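Local coordinates for envelopment polyprotein (Bovine Schmallenberg virus BH80/Germany/2011, PDB 7A56) that probably drives fusion of the viral envelope with the host cell membrane as the class II fusion glycoprotein Gc, captured here as its postfusion trimer, at residues Pro54-Met59 against Leu85-Asn90; Ser77-Ile82 against Ile102-Arg107; Val200-Thr205 against Ile226-Gln231; Thr352-Thr357 against Thr381-Ser386. All coordinates share one frame; numbering follows the deposited sequence.

Contact 1: Pro54-Met59 against Leu85-Asn90; sequences PQYKTM and LSAGIN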
loop_
_atom_site.group_PDB
_atom_site.type_symbol
_atom_site.label_atom_id
_atom_site.label_comp_id
_atom_site.label_asym_id
_atom_site.label_seq_id
_atom_site.Cartn_x
_atom_site.Cartn_y
_atom_site.Cartn_z
ATOM N N PRO A 54 1.444 -5.861 32.887
ATOM C CA PRO A 54 0.758 -6.243 31.636
ATOM C C PRO A 54 -0.675 -5.711 31.521
ATOM O O PRO A 54 -1.469 -5.793 32.447
ATOM C CB PRO A 54 0.785 -7.774 31.658
ATOM C CG PRO A 54 1.086 -8.161 33.079
ATOM C CD PRO A 54 1.881 -7.026 33.672
ATOM N N GLN A 55 -0.995 -5.176 30.340
ATOM C CA GLN A 55 -2.328 -4.648 30.049
ATOM C C GLN A 55 -3.222 -5.641 29.332
ATOM O O GLN A 55 -4.434 -5.406 29.249
ATOM C CB GLN A 55 -2.219 -3.407 29.112
ATOM C CG GLN A 55 -1.635 -2.167 29.788
ATOM C CD GLN A 55 -1.179 -1.185 28.758
ATOM O OE1 GLN A 55 -0.217 -1.463 28.038
ATOM N NE2 GLN A 55 -1.887 -0.054 28.616
ATOM N N TYR A 56 -2.639 -6.660 28.697
ATOM C CA TYR A 56 -3.359 -7.510 27.762
ATOM C C TYR A 56 -3.701 -8.866 28.406
ATOM O O TYR A 56 -2.844 -9.516 29.020
ATOM C CB TYR A 56 -2.527 -7.701 26.490
ATOM C CG TYR A 56 -3.278 -8.380 25.358
ATOM C CD1 TYR A 56 -4.110 -7.634 24.496
ATOM C CD2 TYR A 56 -3.233 -9.768 25.204
ATOM C CE1 TYR A 56 -4.815 -8.247 23.480
ATOM C CE2 TYR A 56 -3.941 -10.417 24.167
ATOM C CZ TYR A 56 -4.722 -9.656 23.315
ATOM O OH TYR A 56 -5.415 -10.244 22.299
ATOM N N LYS A 57 -4.965 -9.264 28.285
ATOM C CA LYS A 57 -5.415 -10.600 28.654
ATOM C C LYS A 57 -6.457 -11.080 27.651
ATOM O O LYS A 57 -7.418 -10.345 27.365
ATOM C CB LYS A 57 -6.028 -10.582 30.061
ATOM C CG LYS A 57 -6.566 -11.911 30.461
ATOM C CD LYS A 57 -6.978 -11.832 31.908
ATOM C CE LYS A 57 -8.460 -11.774 32.033
ATOM N NZ LYS A 57 -8.933 -13.107 32.508
ATOM N N THR A 58 -6.289 -12.297 27.128
ATOM C CA THR A 58 -7.328 -12.895 26.286
ATOM C C THR A 58 -7.532 -14.348 26.706
ATOM O O THR A 58 -7.109 -14.768 27.783
ATOM C CB THR A 58 -6.991 -12.766 24.789
ATOM O OG1 THR A 58 -8.139 -13.161 24.029
ATOM C CG2 THR A 58 -5.758 -13.632 24.382
ATOM N N MET A 59 -8.206 -15.134 25.870
ATOM C CA MET A 59 -8.512 -16.492 26.301
ATOM C C MET A 59 -7.240 -17.320 26.278
ATOM O O MET A 59 -6.267 -16.976 25.616
ATOM C CB MET A 59 -9.598 -17.094 25.409
ATOM C CG MET A 59 -9.119 -17.695 24.131
ATOM S SD MET A 59 -9.048 -16.734 22.647
ATOM C CE MET A 59 -10.348 -15.502 22.714
ATOM N N LEU A 85 3.475 -3.745 24.351
ATOM C CA LEU A 85 2.366 -4.485 24.986
ATOM C C LEU A 85 2.862 -5.713 25.732
ATOM O O LEU A 85 3.793 -6.391 25.290
ATOM C CB LEU A 85 1.363 -4.921 23.906
ATOM C CG LEU A 85 -0.024 -5.446 24.365
ATOM C CD1 LEU A 85 -0.799 -4.382 25.042
ATOM C CD2 LEU A 85 -0.767 -5.895 23.075
ATOM N N SER A 86 2.174 -6.068 26.828
ATOM C CA SER A 86 2.546 -7.304 27.526
ATOM C C SER A 86 1.311 -7.966 28.133
ATOM O O SER A 86 0.262 -7.330 28.340
ATOM C CB SER A 86 3.613 -7.078 28.620
ATOM O OG SER A 86 3.228 -6.237 29.700
ATOM N N ALA A 87 1.454 -9.278 28.424
ATOM C CA ALA A 87 0.386 -10.131 28.965
ATOM C C ALA A 87 0.925 -10.860 30.183
ATOM O O ALA A 87 2.117 -11.199 30.208
ATOM C CB ALA A 87 -0.079 -11.210 27.937
ATOM N N GLY A 88 0.085 -11.112 31.199
ATOM C CA GLY A 88 0.550 -11.758 32.425
ATOM C C GLY A 88 0.037 -13.177 32.544
ATOM O O GLY A 88 -1.092 -13.464 32.145
ATOM N N ILE A 89 0.886 -14.073 33.051
ATOM C CA ILE A 89 0.501 -15.445 33.405
ATOM C C ILE A 89 0.907 -15.673 34.830
ATOM O O ILE A 89 2.092 -15.578 35.163
ATOM C CB ILE A 89 1.135 -16.520 32.513
ATOM C CG1 ILE A 89 0.801 -16.264 31.044
ATOM C CG2 ILE A 89 0.663 -17.962 32.948
ATOM C CD1 ILE A 89 -0.596 -16.733 30.656
ATOM N N ASN A 90 -0.063 -16.033 35.665
ATOM C CA ASN A 90 0.191 -16.438 37.038
ATOM C C ASN A 90 0.377 -17.959 37.149
ATOM O O ASN A 90 -0.380 -18.745 36.560
ATOM C CB ASN A 90 -0.966 -15.952 37.901
ATOM C CG ASN A 90 -0.817 -16.338 39.342
ATOM O OD1 ASN A 90 0.142 -15.933 40.013
ATOM N ND2 ASN A 90 -1.784 -17.095 39.849
HETATM O O HOH W 1 1.015 -4.003 28.469
HETATM O O HOH W 2 -2.735 -12.120 30.066
#
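Pro54 and Tyr56 both face the start of strand 86-92, and each meets it in a different way. The proline ring lies against the strand backbone: its CB is 3.4 Å from Ala87 C, and CG rests near the amide and CA of Gly88, where the lack of a side chain lets the ring come close. Ser86 OG is turned to the other end of the same proline, 3.1 Å from Pro54 CA. Tyr56 is held by its backbone, since its N donates to Ser86 O at 3.0 Å with an N-H...O angle of 155°. With CG anti to the backbone N (chi1 -170°), its ring runs away from the strand, so that only the near end takes part. Leu85 crosses it at a slant, CG 4.0 Å from Tyr56 CB and Leu85 CD2 close to Tyr56 CD1, while Ala87 CB sits at the ring edge. The far end belongs to the trimer: Tyr56 OH is hydrogen-bonded to Gln231 of the second subunit. Two waters add to the pairing. One accepts from Gln55 N and Ser86 N; the other lies 2.8 Å from Tyr56 O and near Gly88 O, and can bridge them. The chemistry is thus that of an irregular segment laid along a strand, where a direct backbone bond, water bridges and apolar packing replace a regular ladder.

Contact 2: Ser77-Ile82 against Ile102-Arg107; sequences SHIPAI and IIIYVR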
loop_
_atom_site.group_PDB
_atom_site.type_symbol
_atom_site.label_atom_id
_atom_site.label_comp_id
_atom_site.label_asym_id
_atom_site.label_seq_id
_atom_site.Cartn_x
_atom_site.Cartn_y
_atom_site.Cartn_z
ATOM N N SER A 77 -1.395 -19.234 24.759
ATOM C CA SER A 77 -2.225 -18.072 24.450
ATOM C C SER A 77 -1.496 -17.290 23.355
ATOM O O SER A 77 -0.555 -17.795 22.719
ATOM C CB SER A 77 -2.503 -17.234 25.703
ATOM O OG SER A 77 -3.539 -16.285 25.485
ATOM N N HIS A 78 -1.929 -16.056 23.133
ATOM C CA HIS A 78 -1.323 -15.218 22.095
ATOM C C HIS A 78 -1.495 -13.760 22.481
ATOM O O HIS A 78 -2.406 -13.405 23.246
ATOM C CB HIS A 78 -1.959 -15.453 20.718
ATOM C CG HIS A 78 -3.460 -15.475 20.752
ATOM N ND1 HIS A 78 -4.195 -16.650 20.800
ATOM C CD2 HIS A 78 -4.365 -14.473 20.810
ATOM C CE1 HIS A 78 -5.484 -16.366 20.874
ATOM N NE2 HIS A 78 -5.617 -15.052 20.883
ATOM N N ILE A 79 -0.661 -12.896 21.876
ATOM C CA ILE A 79 -0.687 -11.476 22.155
ATOM C C ILE A 79 -0.353 -10.734 20.863
ATOM O O ILE A 79 0.508 -11.204 20.106
ATOM C CB ILE A 79 0.313 -11.080 23.270
ATOM C CG1 ILE A 79 0.336 -9.572 23.517
ATOM C CG2 ILE A 79 1.733 -11.581 23.001
ATOM C CD1 ILE A 79 1.141 -9.188 24.752
ATOM N N PRO A 80 -1.031 -9.616 20.571
ATOM C CA PRO A 80 -0.702 -8.841 19.348
ATOM C C PRO A 80 0.744 -8.412 19.333
ATOM O O PRO A 80 1.278 -7.987 20.363
ATOM C CB PRO A 80 -1.620 -7.614 19.444
ATOM C CG PRO A 80 -2.841 -8.171 20.231
ATOM C CD PRO A 80 -2.222 -9.080 21.279
ATOM N N ALA A 81 1.357 -8.434 18.131
ATOM C CA ALA A 81 2.732 -7.949 17.995
ATOM C C ALA A 81 2.642 -6.429 17.946
ATOM O O ALA A 81 2.645 -5.825 16.872
ATOM C CB ALA A 81 3.409 -8.523 16.754
ATOM N N ILE A 82 2.515 -5.813 19.136
ATOM C CA ILE A 82 2.335 -4.368 19.279
ATOM C C ILE A 82 3.424 -3.840 20.198
ATOM O O ILE A 82 3.647 -4.381 21.272
ATOM C CB ILE A 82 0.931 -4.005 19.819
ATOM C CG1 ILE A 82 -0.093 -4.246 18.720
ATOM C CG2 ILE A 82 0.884 -2.516 20.317
ATOM C CD1 ILE A 82 -1.584 -4.091 19.163
ATOM N N ILE A 102 4.884 -14.951 35.070
ATOM C CA ILE A 102 5.650 -14.842 33.831
ATOM C C ILE A 102 4.896 -13.855 32.964
ATOM O O ILE A 102 3.690 -14.025 32.740
ATOM C CB ILE A 102 5.780 -16.203 33.126
ATOM C CG1 ILE A 102 6.553 -17.212 34.010
ATOM C CG2 ILE A 102 6.443 -16.078 31.783
ATOM C CD1 ILE A 102 6.662 -18.620 33.402
ATOM N N ILE A 103 5.602 -12.857 32.448
ATOM C CA ILE A 103 5.020 -11.840 31.570
ATOM C C ILE A 103 5.589 -12.055 30.174
ATOM O O ILE A 103 6.803 -12.252 30.021
ATOM C CB ILE A 103 5.321 -10.439 32.126
ATOM C CG1 ILE A 103 4.492 -10.210 33.414
ATOM C CG2 ILE A 103 5.059 -9.291 31.099
ATOM C CD1 ILE A 103 5.052 -9.032 34.259
ATOM N N ILE A 104 4.717 -12.109 29.168
ATOM C CA ILE A 104 5.149 -12.119 27.774
ATOM C C ILE A 104 5.121 -10.674 27.258
ATOM O O ILE A 104 4.054 -10.041 27.211
ATOM C CB ILE A 104 4.250 -13.019 26.911
ATOM C CG1 ILE A 104 4.078 -14.434 27.520
ATOM C CG2 ILE A 104 4.690 -12.993 25.410
ATOM C CD1 ILE A 104 5.427 -15.203 27.605
ATOM N N TYR A 105 6.291 -10.131 26.897
ATOM C CA TYR A 105 6.408 -8.670 26.731
ATOM C C TYR A 105 6.927 -8.396 25.322
ATOM O O TYR A 105 8.013 -8.872 24.968
ATOM C CB TYR A 105 7.316 -8.114 27.845
ATOM C CG TYR A 105 7.940 -6.740 27.594
ATOM C CD1 TYR A 105 7.218 -5.724 27.007
ATOM C CD2 TYR A 105 9.234 -6.479 27.984
ATOM C CE1 TYR A 105 7.814 -4.442 26.761
ATOM C CE2 TYR A 105 9.841 -5.236 27.768
ATOM C CZ TYR A 105 9.124 -4.234 27.167
ATOM O OH TYR A 105 9.749 -3.056 26.991
ATOM N N VAL A 106 6.169 -7.632 24.525
ATOM C CA VAL A 106 6.596 -7.290 23.140
ATOM C C VAL A 106 7.457 -6.028 23.256
ATOM O O VAL A 106 6.976 -4.896 23.316
ATOM C CB VAL A 106 5.412 -7.139 22.198
ATOM C CG1 VAL A 106 5.883 -6.913 20.701
ATOM C CG2 VAL A 106 4.508 -8.366 22.280
ATOM N N ARG A 107 8.767 -6.226 23.356
ATOM C CA ARG A 107 9.620 -5.121 23.740
ATOM C C ARG A 107 9.818 -4.124 22.596
ATOM O O ARG A 107 9.926 -2.935 22.847
ATOM C CB ARG A 107 10.970 -5.625 24.223
ATOM C CG ARG A 107 11.894 -4.455 24.645
ATOM C CD ARG A 107 12.994 -4.868 25.556
ATOM N NE ARG A 107 13.987 -3.806 25.653
ATOM C CZ ARG A 107 13.933 -2.749 26.458
ATOM N NH1 ARG A 107 12.899 -2.559 27.305
ATOM N NH2 ARG A 107 14.950 -1.871 26.404
#
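Val106 sets both its methyls against the turn round Ala81. CB and CG1 each lie 3.4 Å from Ile82 O, and CG2 is 3.8 Å from Pro80 O, so the valine meets carbonyl oxygens more than it meets side chains. An inverse gamma turn centred on Ala81, with a weak bond from Ile82 N to Pro80 O, lies between these two carbonyls. Further back along the strand the packing becomes mostly aliphatic. Ile79 points at strand 98-134 with CG1 anti to the backbone N (chi1 177°), which carries CD1 forward to within 3.9 Å of Ile104 O and 4.3 Å of Val106 CG2. Its other branch, CG2, meets Ile104 CG2 at 4.1 Å, the two isoleucines lying aslant. The strand segments run in roughly the same direction, 26° apart, with axes 8.6 Å from each other at closest approach. At that spacing they meet through side chains, not backbone bonds: strand 70-80 pairs instead with strand 335-343, and strand 98-134 with strands 86-92 and 197-206. The contact therefore joins two beta layers of the sandwich by branched aliphatic groups, and its cohesion is mainly dispersion and the burial of apolar surface.

Contact 3: Val200-Thr205 against Ile226-Gln231; sequences VEVCIT and IQLDIQ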
loop_
_atom_site.group_PDB
_atom_site.type_symbol
_atom_site.label_atom_id
_atom_site.label_comp_id
_atom_site.label_asym_id
_atom_site.label_seq_id
_atom_site.Cartn_x
_atom_site.Cartn_y
_atom_site.Cartn_z
ATOM N N VAL A 200 11.140 -7.002 15.380
ATOM C CA VAL A 200 10.290 -7.374 16.519
ATOM C C VAL A 200 11.159 -8.076 17.545
ATOM O O VAL A 200 11.892 -9.028 17.219
ATOM C CB VAL A 200 9.095 -8.270 16.110
ATOM C CG1 VAL A 200 8.259 -8.721 17.343
ATOM C CG2 VAL A 200 8.210 -7.537 15.126
ATOM N N GLU A 201 11.085 -7.599 18.783
ATOM C CA GLU A 201 11.768 -8.248 19.878
ATOM C C GLU A 201 10.748 -8.587 20.942
ATOM O O GLU A 201 9.925 -7.742 21.328
ATOM C CB GLU A 201 12.862 -7.336 20.424
ATOM C CG GLU A 201 13.637 -7.945 21.643
ATOM C CD GLU A 201 14.544 -6.893 22.280
ATOM O OE1 GLU A 201 14.120 -5.717 22.368
ATOM O OE2 GLU A 201 15.674 -7.224 22.651
ATOM N N VAL A 202 10.863 -9.797 21.493
ATOM C CA VAL A 202 9.908 -10.253 22.507
ATOM C C VAL A 202 10.687 -10.786 23.691
ATOM O O VAL A 202 11.805 -11.287 23.537
ATOM C CB VAL A 202 8.958 -11.343 21.966
ATOM C CG1 VAL A 202 8.178 -10.814 20.766
ATOM C CG2 VAL A 202 9.726 -12.598 21.641
ATOM N N CYS A 203 10.127 -10.609 24.901
ATOM C CA CYS A 203 10.831 -10.963 26.124
ATOM C C CYS A 203 9.948 -11.837 27.003
ATOM O O CYS A 203 8.723 -11.715 27.005
ATOM C CB CYS A 203 11.246 -9.749 27.006
ATOM S SG CYS A 203 12.288 -8.539 26.098
ATOM N N ILE A 204 10.599 -12.734 27.730
ATOM C CA ILE A 204 10.004 -13.397 28.897
ATOM C C ILE A 204 10.407 -12.576 30.105
ATOM O O ILE A 204 11.592 -12.504 30.461
ATOM C CB ILE A 204 10.508 -14.840 29.046
ATOM C CG1 ILE A 204 10.284 -15.636 27.764
ATOM C CG2 ILE A 204 9.780 -15.589 30.251
ATOM C CD1 ILE A 204 8.818 -15.769 27.387
ATOM N N THR A 205 9.435 -11.996 30.789
ATOM C CA THR A 205 9.749 -11.111 31.902
ATOM C C THR A 205 9.351 -11.799 33.210
ATOM O O THR A 205 8.181 -12.174 33.413
ATOM C CB THR A 205 9.054 -9.769 31.703
ATOM O OG1 THR A 205 9.658 -9.129 30.562
ATOM C CG2 THR A 205 9.183 -8.831 32.937
ATOM N N ILE A 226 9.350 -23.018 27.257
ATOM C CA ILE A 226 8.584 -21.926 26.650
ATOM C C ILE A 226 8.879 -21.832 25.164
ATOM O O ILE A 226 10.045 -21.824 24.739
ATOM C CB ILE A 226 8.860 -20.574 27.332
ATOM C CG1 ILE A 226 8.580 -20.660 28.859
ATOM C CG2 ILE A 226 8.065 -19.433 26.588
ATOM C CD1 ILE A 226 9.140 -19.421 29.586
ATOM N N GLN A 227 7.822 -21.837 24.363
ATOM C CA GLN A 227 7.990 -21.616 22.930
ATOM C C GLN A 227 7.207 -20.381 22.511
ATOM O O GLN A 227 6.104 -20.130 23.012
ATOM C CB GLN A 227 7.525 -22.861 22.118
ATOM C CG GLN A 227 8.333 -24.120 22.389
ATOM C CD GLN A 227 7.716 -24.906 23.392
ATOM O OE1 GLN A 227 6.506 -25.190 23.307
ATOM N NE2 GLN A 227 8.516 -25.307 24.415
ATOM N N LEU A 228 7.759 -19.614 21.554
ATOM C CA LEU A 228 7.025 -18.483 21.029
ATOM C C LEU A 228 7.230 -18.418 19.518
ATOM O O LEU A 228 8.253 -18.876 19.004
ATOM C CB LEU A 228 7.487 -17.128 21.641
ATOM C CG LEU A 228 7.588 -16.971 23.172
ATOM C CD1 LEU A 228 9.018 -17.297 23.540
ATOM C CD2 LEU A 228 7.199 -15.546 23.607
ATOM N N ASP A 229 6.226 -17.910 18.793
ATOM C CA ASP A 229 6.434 -17.638 17.349
ATOM C C ASP A 229 5.704 -16.358 16.969
ATOM O O ASP A 229 4.746 -15.930 17.638
ATOM C CB ASP A 229 6.012 -18.812 16.429
ATOM C CG ASP A 229 4.487 -19.063 16.363
ATOM O OD1 ASP A 229 3.728 -18.198 15.888
ATOM O OD2 ASP A 229 4.022 -20.178 16.767
ATOM N N ILE A 230 6.138 -15.713 15.868
ATOM C CA ILE A 230 5.315 -14.659 15.288
ATOM C C ILE A 230 4.624 -15.176 14.020
ATOM O O ILE A 230 5.234 -15.860 13.189
ATOM C CB ILE A 230 6.158 -13.401 15.005
ATOM C CG1 ILE A 230 5.235 -12.302 14.516
ATOM C CG2 ILE A 230 7.277 -13.754 14.001
ATOM C CD1 ILE A 230 5.999 -10.884 14.389
ATOM N N GLN A 231 3.329 -14.908 13.895
ATOM C CA GLN A 231 2.596 -15.073 12.651
ATOM C C GLN A 231 2.331 -13.674 12.082
ATOM O O GLN A 231 1.935 -12.756 12.816
ATOM C CB GLN A 231 1.274 -15.829 12.911
ATOM C CG GLN A 231 1.486 -17.223 13.467
ATOM C CD GLN A 231 2.334 -18.091 12.549
ATOM O OE1 GLN A 231 2.070 -18.175 11.318
ATOM N NE2 GLN A 231 3.375 -18.740 13.130
#
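Ile204 reaches from strand 197-206 toward strand 226-231, its CB already directed at the facing strand. At CB the chain forks. CG2 goes to Ile226 CD1, 3.9 Å away, while CG1, set anti to the carbonyl carbon (chi1 -54°), takes CD1 toward the facing strand. That terminal methyl meets Ile226 CG2 at 3.8 Å and both methyls of Leu228, CD1 and CD2, at 4.1 Å. The two isoleucines approach tip to tip, each presenting CG2 to the other's CD1; Leu228 instead slants across the end of Ile204. Farther along, Val202 CG2 lies 4.4 Å from Leu228 CD2, and Val200 CG2 meets Ile230 CD1 end-on at 4.1 Å. The strand axes are 9.7 Å apart at their closest and run at 157°, nearly antiparallel, as two facing layers of a beta sandwich. On the far side of strand 226-231 the character changes: Gln231 NE2 donates to Asp229 OD1 (2.8 Å) almost straight, in its own amide plane but from above the carboxylate. Asp229 also bonds Thr58 and His78 of the third subunit, and Gln231 NE2 bonds Tyr56 of that subunit. The strand is thus two-faced, aliphatic toward the sandwich interior and hydrogen-bonding toward the neighbouring copy.

Contact 4: Thr352-Thr357 against Thr381-Ser386; sequences TQATVT and TNTIGS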
loop_
_atom_site.group_PDB
_atom_site.type_symbol
_atom_site.label_atom_id
_atom_site.label_comp_id
_atom_site.label_asym_id
_atom_site.label_seq_id
_atom_site.Cartn_x
_atom_site.Cartn_y
_atom_site.Cartn_z
ATOM N N THR A 352 -3.803 -5.697 34.109
ATOM C CA THR A 352 -4.111 -4.569 34.960
ATOM C C THR A 352 -4.163 -3.367 34.059
ATOM O O THR A 352 -3.338 -3.246 33.156
ATOM C CB THR A 352 -3.030 -4.372 36.015
ATOM O OG1 THR A 352 -2.940 -5.573 36.776
ATOM C CG2 THR A 352 -3.339 -3.193 36.903
ATOM N N GLN A 353 -5.132 -2.495 34.274
ATOM C CA GLN A 353 -5.120 -1.280 33.468
ATOM C C GLN A 353 -3.975 -0.367 33.883
ATOM O O GLN A 353 -3.738 -0.156 35.076
ATOM C CB GLN A 353 -6.442 -0.549 33.597
ATOM C CG GLN A 353 -7.402 -0.972 32.531
ATOM C CD GLN A 353 -8.143 0.204 31.938
ATOM O OE1 GLN A 353 -7.968 1.361 32.370
ATOM N NE2 GLN A 353 -8.975 -0.078 30.932
ATOM N N ALA A 354 -3.281 0.198 32.887
ATOM C CA ALA A 354 -2.196 1.128 33.187
ATOM C C ALA A 354 -2.724 2.413 33.848
ATOM O O ALA A 354 -3.852 2.838 33.619
ATOM C CB ALA A 354 -1.429 1.458 31.894
ATOM N N THR A 355 -1.899 3.025 34.693
ATOM C CA THR A 355 -2.185 4.350 35.257
ATOM C C THR A 355 -1.436 5.404 34.437
ATOM O O THR A 355 -0.220 5.541 34.560
ATOM C CB THR A 355 -1.770 4.411 36.716
ATOM O OG1 THR A 355 -2.468 3.398 37.436
ATOM C CG2 THR A 355 -2.103 5.806 37.346
ATOM N N VAL A 356 -2.159 6.126 33.588
ATOM C CA VAL A 356 -1.593 7.157 32.715
ATOM C C VAL A 356 -2.250 8.482 33.066
ATOM O O VAL A 356 -3.458 8.530 33.323
ATOM C CB VAL A 356 -1.797 6.829 31.221
ATOM C CG1 VAL A 356 -1.197 7.921 30.338
ATOM C CG2 VAL A 356 -1.193 5.476 30.884
ATOM N N THR A 357 -1.446 9.547 33.133
ATOM C CA THR A 357 -1.963 10.900 33.261
ATOM C C THR A 357 -1.384 11.766 32.145
ATOM O O THR A 357 -0.203 11.647 31.793
ATOM C CB THR A 357 -1.629 11.541 34.632
ATOM O OG1 THR A 357 -0.204 11.556 34.826
ATOM C CG2 THR A 357 -2.324 10.786 35.810
ATOM N N THR A 381 3.222 7.611 33.228
ATOM C CA THR A 381 2.685 6.256 33.174
ATOM C C THR A 381 3.421 5.405 34.189
ATOM O O THR A 381 4.609 5.613 34.466
ATOM C CB THR A 381 2.790 5.651 31.751
ATOM O OG1 THR A 381 2.320 4.301 31.757
ATOM C CG2 THR A 381 4.258 5.693 31.208
ATOM N N ASN A 382 2.691 4.469 34.785
ATOM C CA ASN A 382 3.316 3.568 35.749
ATOM C C ASN A 382 3.940 2.337 35.072
ATOM O O ASN A 382 4.513 1.482 35.773
ATOM C CB ASN A 382 2.297 3.170 36.851
ATOM C CG ASN A 382 1.105 2.339 36.327
ATOM O OD1 ASN A 382 0.722 2.382 35.162
ATOM N ND2 ASN A 382 0.517 1.582 37.224
ATOM N N THR A 383 3.930 2.283 33.735
ATOM C CA THR A 383 4.371 1.100 33.012
ATOM C C THR A 383 4.667 1.445 31.549
ATOM O O THR A 383 3.998 2.269 30.937
ATOM C CB THR A 383 3.330 -0.050 33.076
ATOM O OG1 THR A 383 3.868 -1.234 32.473
ATOM C CG2 THR A 383 1.976 0.280 32.412
ATOM N N ILE A 384 5.655 0.751 31.000
ATOM C CA ILE A 384 5.725 0.570 29.560
ATOM C C ILE A 384 4.428 -0.062 29.115
ATOM O O ILE A 384 3.940 -0.999 29.751
ATOM C CB ILE A 384 6.916 -0.334 29.209
ATOM C CG1 ILE A 384 8.232 0.357 29.606
ATOM C CG2 ILE A 384 6.854 -0.740 27.703
ATOM C CD1 ILE A 384 9.430 -0.588 29.592
ATOM N N GLY A 385 3.847 0.433 28.026
ATOM C CA GLY A 385 2.604 -0.172 27.575
ATOM C C GLY A 385 2.180 0.430 26.244
ATOM O O GLY A 385 2.955 1.117 25.572
ATOM N N SER A 386 0.947 0.159 25.878
ATOM C CA SER A 386 0.393 0.623 24.618
ATOM C C SER A 386 -1.011 1.092 24.947
ATOM O O SER A 386 -1.734 0.383 25.629
ATOM C CB SER A 386 0.346 -0.507 23.582
ATOM O OG SER A 386 -0.207 -0.025 22.361
HETATM O O HOH W 3 -0.922 -0.835 35.998
#
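Asn382 leans over the backbone of Thr355 and grips it twice. Its OD1 accepts from Thr355 N at 2.7 Å, with the donor 47° above the carbonyl plane, and its own N gives a bond to Thr355 O at 3.1 Å. The side chain can reach back because chi1 of 65° places CG between the backbone N and the carbonyl carbon. Thr355 O also receives a CA-H contact from Thr381. On the buried flank, Ala354 CB packs on Thr383 CG2 at 3.6 Å. Val356 and Thr381, a non-hydrogen-bonded antiparallel pair, lie alongside each other with Val356 CG2 3.8 Å from Thr381 OG1, a hydroxyl bonded to Thr383 O. The other flank is looser and wetter. Thr355 is exposed, and its side chain crosses that of Asn382 at about a right angle; OG1 stands 3.5 Å from Asn382 ND2 at a poor angle for bonding. A water accepts a hydrogen bond from Asn382 ND2 and donates one to Gln353 O (3.0 Å). The contact lies where strands 356-365 and 373-381 of one sheet begin and end, just before the chain enters strand 385-391 of another. Beside it, Gln55 touches Ala354, and Thr383 OG1 accepts from Ile53 N.

Contacts 1, 2 and 3 lie in the beta-rich body of the chain and are buried, whereas contact 4 is partly open to solvent. Contact 1 uses strand 86-92 and contact 2 its neighbour 98-134; Leu85 O probably accepts from Val106 N where they meet. Contacts 2 and 3 are linked similarly, through Tyr105 and Cys203, and Ile104 packs on Ile204. Both are aliphatic packing between layers; contacts 1 and 4 combine hydrogen bonds, in contact 4 partly from a side chain, with water. Gln55 ties these two together by bonding Ser386. Contacts 1, 2 and 3 hold residues that bond another subunit; contact 4 reaches one merely through Ser386, outside the contact proper.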